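Local coordinates for protein tRNA (guanine(26)-N(2))-dimethyltransferase (Pyrococcus horikoshii, PDB 2EJT) that probably transfers two methyl groups from S-adenosylmethionine to the N2 atom of the guanine at position 26 of a number of tRNAs, at residues A11-P16 / T58-I63; V74-I79 / K112-N117. One frame throughout, in Å; residues are numbered along the deposited sequence.

Interaction 1: residues A11-P16 / T58-I63; sequences AKILIP and TGIRGI. With SAM (S-adenosylmethionine), chain B.
I13 lies across the start of helix 60-68 and overlaps T58, I60 and I63. CD1 of I13 sits 3.7 Å from OG1 of T58 and also touches CB of I60. The I13 side chain crosses those of T58 and I60 at about a right angle. Its other branch goes a different way: CG2 of I13 stands 3.9 Å from CD1 of I63. This split follows from chi1 of 61°, which places CG1 between the backbone N and the carbonyl carbon and leaves CG2 beside the N. A11 packs at the start of the strand. CB of A11 meets CG2 of I63 at 3.7 Å and CD1 of I60 at 3.8 Å. I15 adds a looser touch on CG2 of T58. The contact is apolar except for the T58 hydroxyl, whose OG1 accepts a weak bond from N of I60 (3.3 Å).

The setting is a class I methyltransferase fold. Strand 11-15 belongs to a two-stranded N-terminal hairpin with strand 4-8. Segment 58-63 is the glycine-containing turn after strand 50-53 and the first turn of the helix. G59 is the N-cap; at its phi of 96° a side chain would be jammed against the carbonyl O of T58.

The far side of this turn faces the cofactor. CG2 of I60 lies 3.5 Å from carboxylate atom O of S-adenosylmethionine. R61 reaches OXT with weak bonds from NE (3.2 Å) and NH1 (3.0 Å), both well bent. The bend at chi3 (-65°) turns its guanidinium to this oxygen. NH1 and NH2 also form salt bridges to D138 and D136. A methionine in place of R61 would probably leave OXT without this cationic partner and take this counter-charge away from D136 and D138.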
loop_
_atom_site.group_PDB
_atom_site.type_symbol
_atom_site.label_atom_id
_atom_site.label_comp_id
_atom_site.label_asym_id
_atom_site.label_seq_id
_atom_site.Cartn_x
_atom_site.Cartn_y
_atom_site.Cartn_z
ATOM N N ALA A 11 -2.796 -19.834 -9.408
ATOM C CA ALA A 11 -4.087 -20.238 -8.873
ATOM C C ALA A 11 -5.237 -20.278 -9.872
ATOM O O ALA A 11 -5.303 -19.486 -10.811
ATOM C CB ALA A 11 -4.468 -19.332 -7.697
ATOM N N LYS A 12 -6.140 -21.223 -9.644
ATOM C CA LYS A 12 -7.337 -21.386 -10.455
ATOM C C LYS A 12 -8.496 -21.314 -9.467
ATOM O O LYS A 12 -8.558 -22.090 -8.515
ATOM C CB LYS A 12 -7.313 -22.733 -11.176
ATOM C CG LYS A 12 -6.772 -23.880 -10.348
ATOM C CD LYS A 12 -6.581 -25.120 -11.211
ATOM C CE LYS A 12 -5.884 -26.236 -10.452
ATOM N NZ LYS A 12 -5.636 -27.425 -11.321
ATOM N N ILE A 13 -9.404 -20.368 -9.684
ATOM C CA ILE A 13 -10.535 -20.186 -8.781
ATOM C C ILE A 13 -11.868 -20.098 -9.504
ATOM O O ILE A 13 -11.933 -19.798 -10.696
ATOM C CB ILE A 13 -10.395 -18.880 -7.954
ATOM C CG1 ILE A 13 -10.358 -17.677 -8.900
ATOM C CG2 ILE A 13 -9.146 -18.929 -7.086
ATOM C CD1 ILE A 13 -10.436 -16.336 -8.209
ATOM N N LEU A 14 -12.937 -20.350 -8.761
ATOM C CA LEU A 14 -14.275 -20.260 -9.307
ATOM C C LEU A 14 -14.846 -18.930 -8.841
ATOM O O LEU A 14 -14.783 -18.596 -7.654
ATOM C CB LEU A 14 -15.148 -21.405 -8.790
ATOM C CG LEU A 14 -14.776 -22.817 -9.245
ATOM C CD1 LEU A 14 -15.705 -23.817 -8.588
ATOM C CD2 LEU A 14 -14.871 -22.915 -10.760
ATOM N N ILE A 15 -15.374 -18.159 -9.783
ATOM C CA ILE A 15 -15.979 -16.876 -9.463
ATOM C C ILE A 15 -17.389 -16.871 -10.034
ATOM O O ILE A 15 -17.625 -17.360 -11.140
ATOM C CB ILE A 15 -15.192 -15.687 -10.075
ATOM C CG1 ILE A 15 -15.249 -15.750 -11.604
ATOM C CG2 ILE A 15 -13.746 -15.708 -9.584
ATOM C CD1 ILE A 15 -14.706 -14.510 -12.296
ATOM N N PRO A 16 -18.353 -16.327 -9.281
ATOM C CA PRO A 16 -19.734 -16.282 -9.762
ATOM C C PRO A 16 -19.868 -15.383 -10.989
ATOM O O PRO A 16 -19.008 -14.539 -11.241
ATOM C CB PRO A 16 -20.496 -15.746 -8.556
ATOM C CG PRO A 16 -19.491 -14.855 -7.905
ATOM C CD PRO A 16 -18.230 -15.672 -7.967
ATOM N N THR A 58 -13.112 -14.355 -2.549
ATOM C CA THR A 58 -13.019 -15.639 -3.241
ATOM C C THR A 58 -11.884 -16.484 -2.669
ATOM O O THR A 58 -11.844 -17.702 -2.862
ATOM C CB THR A 58 -12.757 -15.463 -4.755
ATOM O OG1 THR A 58 -11.482 -14.837 -4.944
ATOM C CG2 THR A 58 -13.840 -14.607 -5.397
ATOM N N GLY A 59 -10.965 -15.823 -1.971
ATOM C CA GLY A 59 -9.826 -16.505 -1.383
ATOM C C GLY A 59 -8.586 -16.438 -2.256
ATOM O O GLY A 59 -7.535 -16.954 -1.882
ATOM N N ILE A 60 -8.697 -15.785 -3.410
ATOM C CA ILE A 60 -7.582 -15.681 -4.355
ATOM C C ILE A 60 -6.256 -15.195 -3.773
ATOM O O ILE A 60 -5.195 -15.734 -4.106
ATOM C CB ILE A 60 -7.949 -14.773 -5.567
ATOM C CG1 ILE A 60 -6.789 -14.727 -6.562
ATOM C CG2 ILE A 60 -8.266 -13.358 -5.097
ATOM C CD1 ILE A 60 -6.404 -16.069 -7.118
ATOM N N ARG A 61 -6.303 -14.187 -2.909
ATOM C CA ARG A 61 -5.071 -13.660 -2.328
ATOM C C ARG A 61 -4.368 -14.723 -1.478
ATOM O O ARG A 61 -3.202 -15.041 -1.713
ATOM C CB ARG A 61 -5.375 -12.413 -1.492
ATOM C CG ARG A 61 -4.166 -11.569 -1.117
ATOM C CD ARG A 61 -4.601 -10.292 -0.395
ATOM N NE ARG A 61 -5.373 -9.407 -1.266
ATOM C CZ ARG A 61 -4.872 -8.359 -1.915
ATOM N NH1 ARG A 61 -5.661 -7.626 -2.690
ATOM N NH2 ARG A 61 -3.593 -8.026 -1.779
ATOM N N GLY A 62 -5.087 -15.278 -0.506
ATOM C CA GLY A 62 -4.516 -16.296 0.358
ATOM C C GLY A 62 -4.088 -17.542 -0.397
ATOM O O GLY A 62 -3.069 -18.154 -0.069
ATOM N N ILE A 63 -4.866 -17.932 -1.403
ATOM C CA ILE A 63 -4.526 -19.108 -2.193
ATOM C C ILE A 63 -3.196 -18.879 -2.902
ATOM O O ILE A 63 -2.350 -19.768 -2.946
ATOM C CB ILE A 63 -5.608 -19.425 -3.242
ATOM C CG1 ILE A 63 -6.885 -19.888 -2.539
ATOM C CG2 ILE A 63 -5.104 -20.504 -4.201
ATOM C CD1 ILE A 63 -8.077 -20.054 -3.457
HETATM N N SAM B . -8.864 -9.667 -0.702
HETATM C CA SAM B . -9.283 -9.563 -1.985
HETATM C C SAM B . -8.774 -9.915 -3.266
HETATM O O SAM B . -9.754 -10.386 -3.993
HETATM O OXT SAM B . -7.559 -9.755 -3.554
HETATM C CB SAM B . -10.651 -8.855 -1.728
HETATM C CG SAM B . -11.742 -8.239 -0.885
HETATM S SD SAM B . -13.289 -7.493 -1.060
HETATM C CE SAM B . -13.107 -6.089 -2.141
HETATM C "C5'" SAM B . -13.661 -7.148 0.571
HETATM C "C4'" SAM B . -14.842 -8.047 1.111
HETATM O "O4'" SAM B . -14.686 -7.837 2.516
HETATM C "C3'" SAM B . -15.888 -9.138 0.922
HETATM O "O3'" SAM B . -15.696 -10.514 0.446
HETATM C "C2'" SAM B . -16.644 -9.154 2.258
HETATM O "O2'" SAM B . -17.775 -9.749 2.557
HETATM C "C1'" SAM B . -15.836 -8.300 3.214
HETATM N N9 SAM B . -15.993 -7.829 4.726
HETATM C C8 SAM B . -16.662 -6.746 5.098
HETATM N N7 SAM B . -16.608 -6.616 6.396
HETATM C C5 SAM B . -15.907 -7.609 6.894
HETATM C C6 SAM B . -15.520 -7.976 8.193
HETATM N N6 SAM B . -15.889 -7.235 9.235
HETATM N N1 SAM B . -14.758 -9.115 8.385
HETATM C C2 SAM B . -14.371 -9.892 7.332
HETATM N N3 SAM B . -14.732 -9.553 6.066
HETATM C C4 SAM B . -15.499 -8.421 5.814
#

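Interaction 2: residues V74-I79 / K112-N117; sequences VWLNDI and KTIVIN. With SAM (S-adenosylmethionine), chain B.
V74 and I114 start a run of parallel beta pairs that continues through W75 with V115 and L76 with I116 to N77 with N117. The strand axes are 4.6 Å apart and run 13° from parallel. Five backbone hydrogen bonds join them. N of V74 donates to O of T113 and N of L76 to O of V115, while N of V115 and N of N117 donate back to O of V74 and O of L76. The last, from N of D78 to O of N117, is the longest at 3.2 Å.

One polar side-chain bond crosses the pair. ND2 of N117 donates to OD1 of N77 over 3.0 Å, at an N-H...O angle of 165°. N77 and N117 both hold CG anti to the backbone N, which sets the two amides side by side. They are nearly coplanar, 24° apart, though the donor is tilted from the acceptor's carbonyl plane. ND2 of N77 is held by O of A54 and O of D119, which fixes the turn of that amide.

Apolar contacts lie on both faces. V115 covers one face of the W75 ring, with CG1 3.7 Å from the centroid of the six-membered ring in a CH-pi contact. On the opposite face of the sheet, CD1 of L76 meets CG2 of I114 at 3.9 Å.

Cofactor contacts come at the strand end. OD1 of D78 accepts a hydrogen bond from O3' of S-adenosylmethionine at 2.6 Å, and OD2 one from O2' at 2.9 Å. This acidic grip on the ribose diol is a hallmark of class I methyltransferases. CG2 of I79 rests against the adenine.

Helix 81-94 packs on L76 and I116, and helix 121-127 on W75, N77 and N117. Strands 50-53 and 105-109 flank the pair in the sheet.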
loop_
_atom_site.group_PDB
_atom_site.type_symbol
_atom_site.label_atom_id
_atom_site.label_comp_id
_atom_site.label_asym_id
_atom_site.label_seq_id
_atom_site.Cartn_x
_atom_site.Cartn_y
_atom_site.Cartn_z
ATOM N N VAL A 74 -1.329 -20.343 6.123
ATOM C CA VAL A 74 -2.116 -19.290 5.505
ATOM C C VAL A 74 -3.561 -19.268 5.984
ATOM O O VAL A 74 -4.279 -20.269 5.900
ATOM C CB VAL A 74 -2.096 -19.439 3.959
ATOM C CG1 VAL A 74 -2.825 -18.266 3.296
ATOM C CG2 VAL A 74 -0.657 -19.528 3.467
ATOM N N TRP A 75 -3.979 -18.109 6.483
ATOM C CA TRP A 75 -5.341 -17.925 6.968
ATOM C C TRP A 75 -6.191 -17.113 5.983
ATOM O O TRP A 75 -5.781 -16.052 5.515
ATOM C CB TRP A 75 -5.324 -17.208 8.321
ATOM C CG TRP A 75 -4.790 -18.030 9.456
ATOM C CD1 TRP A 75 -3.537 -18.567 9.571
ATOM C CD2 TRP A 75 -5.492 -18.392 10.652
ATOM N NE1 TRP A 75 -3.414 -19.236 10.766
ATOM C CE2 TRP A 75 -4.599 -19.145 11.452
ATOM C CE3 TRP A 75 -6.790 -18.151 11.130
ATOM C CZ2 TRP A 75 -4.960 -19.664 12.700
ATOM C CZ3 TRP A 75 -7.155 -18.667 12.375
ATOM C CH2 TRP A 75 -6.237 -19.416 13.146
ATOM N N LEU A 76 -7.371 -17.624 5.660
ATOM C CA LEU A 76 -8.281 -16.918 4.770
ATOM C C LEU A 76 -9.507 -16.621 5.605
ATOM O O LEU A 76 -9.996 -17.492 6.317
ATOM C CB LEU A 76 -8.666 -17.781 3.568
ATOM C CG LEU A 76 -7.565 -18.006 2.532
ATOM C CD1 LEU A 76 -6.489 -18.918 3.109
ATOM C CD2 LEU A 76 -8.168 -18.623 1.285
ATOM N N ASN A 77 -9.999 -15.392 5.522
ATOM C CA ASN A 77 -11.159 -14.992 6.307
ATOM C C ASN A 77 -12.125 -14.035 5.602
ATOM O O ASN A 77 -11.718 -13.142 4.854
ATOM C CB ASN A 77 -10.690 -14.336 7.609
ATOM C CG ASN A 77 -11.844 -13.798 8.434
ATOM O OD1 ASN A 77 -12.527 -14.548 9.131
ATOM N ND2 ASN A 77 -12.081 -12.497 8.341
ATOM N N ASP A 78 -13.413 -14.233 5.863
ATOM C CA ASP A 78 -14.451 -13.371 5.316
ATOM C C ASP A 78 -15.712 -13.522 6.147
ATOM O O ASP A 78 -16.042 -14.611 6.610
ATOM C CB ASP A 78 -14.760 -13.707 3.858
ATOM C CG ASP A 78 -15.382 -12.532 3.121
ATOM O OD1 ASP A 78 -14.656 -11.867 2.358
ATOM O OD2 ASP A 78 -16.585 -12.260 3.318
ATOM N N ILE A 79 -16.422 -12.419 6.329
ATOM C CA ILE A 79 -17.635 -12.422 7.121
ATOM C C ILE A 79 -18.828 -12.985 6.341
ATOM O O ILE A 79 -19.809 -13.441 6.928
ATOM C CB ILE A 79 -17.952 -10.989 7.602
ATOM C CG1 ILE A 79 -18.904 -11.035 8.796
ATOM C CG2 ILE A 79 -18.547 -10.171 6.456
ATOM C CD1 ILE A 79 -19.161 -9.666 9.406
ATOM N N LYS A 112 1.399 -27.004 3.162
ATOM C CA LYS A 112 1.047 -25.677 3.635
ATOM C C LYS A 112 -0.190 -25.878 4.498
ATOM O O LYS A 112 -1.069 -26.662 4.144
ATOM C CB LYS A 112 0.694 -24.753 2.459
ATOM C CG LYS A 112 1.776 -23.746 2.072
ATOM C CD LYS A 112 2.980 -24.415 1.446
ATOM C CE LYS A 112 4.125 -23.425 1.263
ATOM N NZ LYS A 112 3.741 -22.228 0.465
ATOM N N THR A 113 -0.254 -25.209 5.644
ATOM C CA THR A 113 -1.436 -25.325 6.484
ATOM C C THR A 113 -2.340 -24.171 6.085
ATOM O O THR A 113 -1.938 -23.010 6.123
ATOM C CB THR A 113 -1.107 -25.225 7.986
ATOM O OG1 THR A 113 -0.352 -26.374 8.381
ATOM C CG2 THR A 113 -2.393 -25.170 8.816
ATOM N N ILE A 114 -3.561 -24.495 5.690
ATOM C CA ILE A 114 -4.510 -23.484 5.258
ATOM C C ILE A 114 -5.701 -23.448 6.195
ATOM O O ILE A 114 -6.334 -24.470 6.449
ATOM C CB ILE A 114 -4.970 -23.775 3.820
ATOM C CG1 ILE A 114 -3.754 -23.703 2.888
ATOM C CG2 ILE A 114 -6.068 -22.797 3.404
ATOM C CD1 ILE A 114 -3.985 -24.272 1.502
ATOM N N VAL A 115 -5.985 -22.265 6.726
ATOM C CA VAL A 115 -7.089 -22.088 7.648
ATOM C C VAL A 115 -8.115 -21.144 7.031
ATOM O O VAL A 115 -7.815 -19.992 6.720
ATOM C CB VAL A 115 -6.592 -21.520 8.989
ATOM C CG1 VAL A 115 -7.725 -21.506 10.004
ATOM C CG2 VAL A 115 -5.420 -22.363 9.506
ATOM N N ILE A 116 -9.322 -21.653 6.840
ATOM C CA ILE A 116 -10.405 -20.885 6.247
ATOM C C ILE A 116 -11.391 -20.547 7.352
ATOM O O ILE A 116 -11.919 -21.435 8.022
ATOM C CB ILE A 116 -11.088 -21.701 5.150
ATOM C CG1 ILE A 116 -10.014 -22.289 4.226
ATOM C CG2 ILE A 116 -12.045 -20.819 4.360
ATOM C CD1 ILE A 116 -10.550 -23.212 3.167
ATOM N N ASN A 117 -11.637 -19.256 7.541
ATOM C CA ASN A 117 -12.519 -18.813 8.605
ATOM C C ASN A 117 -13.689 -17.964 8.125
ATOM O O ASN A 117 -13.558 -17.171 7.196
ATOM C CB ASN A 117 -11.692 -18.026 9.631
ATOM C CG ASN A 117 -12.390 -17.885 10.964
ATOM O OD1 ASN A 117 -12.600 -18.871 11.678
ATOM N ND2 ASN A 117 -12.758 -16.657 11.311
HETATM N N SAM B . -8.864 -9.667 -0.702
HETATM C CA SAM B . -9.283 -9.563 -1.985
HETATM C C SAM B . -8.774 -9.915 -3.266
HETATM O O SAM B . -9.754 -10.386 -3.993
HETATM O OXT SAM B . -7.559 -9.755 -3.554
HETATM C CB SAM B . -10.651 -8.855 -1.728
HETATM C CG SAM B . -11.742 -8.239 -0.885
HETATM S SD SAM B . -13.289 -7.493 -1.060
HETATM C CE SAM B . -13.107 -6.089 -2.141
HETATM C "C5'" SAM B . -13.661 -7.148 0.571
HETATM C "C4'" SAM B . -14.842 -8.047 1.111
HETATM O "O4'" SAM B . -14.686 -7.837 2.516
HETATM C "C3'" SAM B . -15.888 -9.138 0.922
HETATM O "O3'" SAM B . -15.696 -10.514 0.446
HETATM C "C2'" SAM B . -16.644 -9.154 2.258
HETATM O "O2'" SAM B . -17.775 -9.749 2.557
HETATM C "C1'" SAM B . -15.836 -8.300 3.214
HETATM N N9 SAM B . -15.993 -7.829 4.726
HETATM C C8 SAM B . -16.662 -6.746 5.098
HETATM N N7 SAM B . -16.608 -6.616 6.396
HETATM C C5 SAM B . -15.907 -7.609 6.894
HETATM C C6 SAM B . -15.520 -7.976 8.193
HETATM N N6 SAM B . -15.889 -7.235 9.235
HETATM N N1 SAM B . -14.758 -9.115 8.385
HETATM C C2 SAM B . -14.371 -9.892 7.332
HETATM N N3 SAM B . -14.732 -9.553 6.066
HETATM C C4 SAM B . -15.499 -8.421 5.814
#

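From the N terminus, the chain passes through strand 11-15, then helix 33-46 and strand 50-53, before segment 58-63 returns to it. Interaction 1 closes that loop of 41 residues. Helix 60-68 then leads into strand 73-78. Interaction 2 closes the next loop, of 32 residues, which holds helix 81-94 and strands 100-101 and 105-109. The two are in series, neither nested nor crossed. They touch where G59, G62 and I63 pack on V74 and L76. Interaction 1 ties the N-terminal hairpin to the first helix after the glycine turn. Interaction 2 joins neighbouring strands of the central sheet. Both reach S-adenosylmethionine, at its carboxylate and at its ribose and adenine respectively.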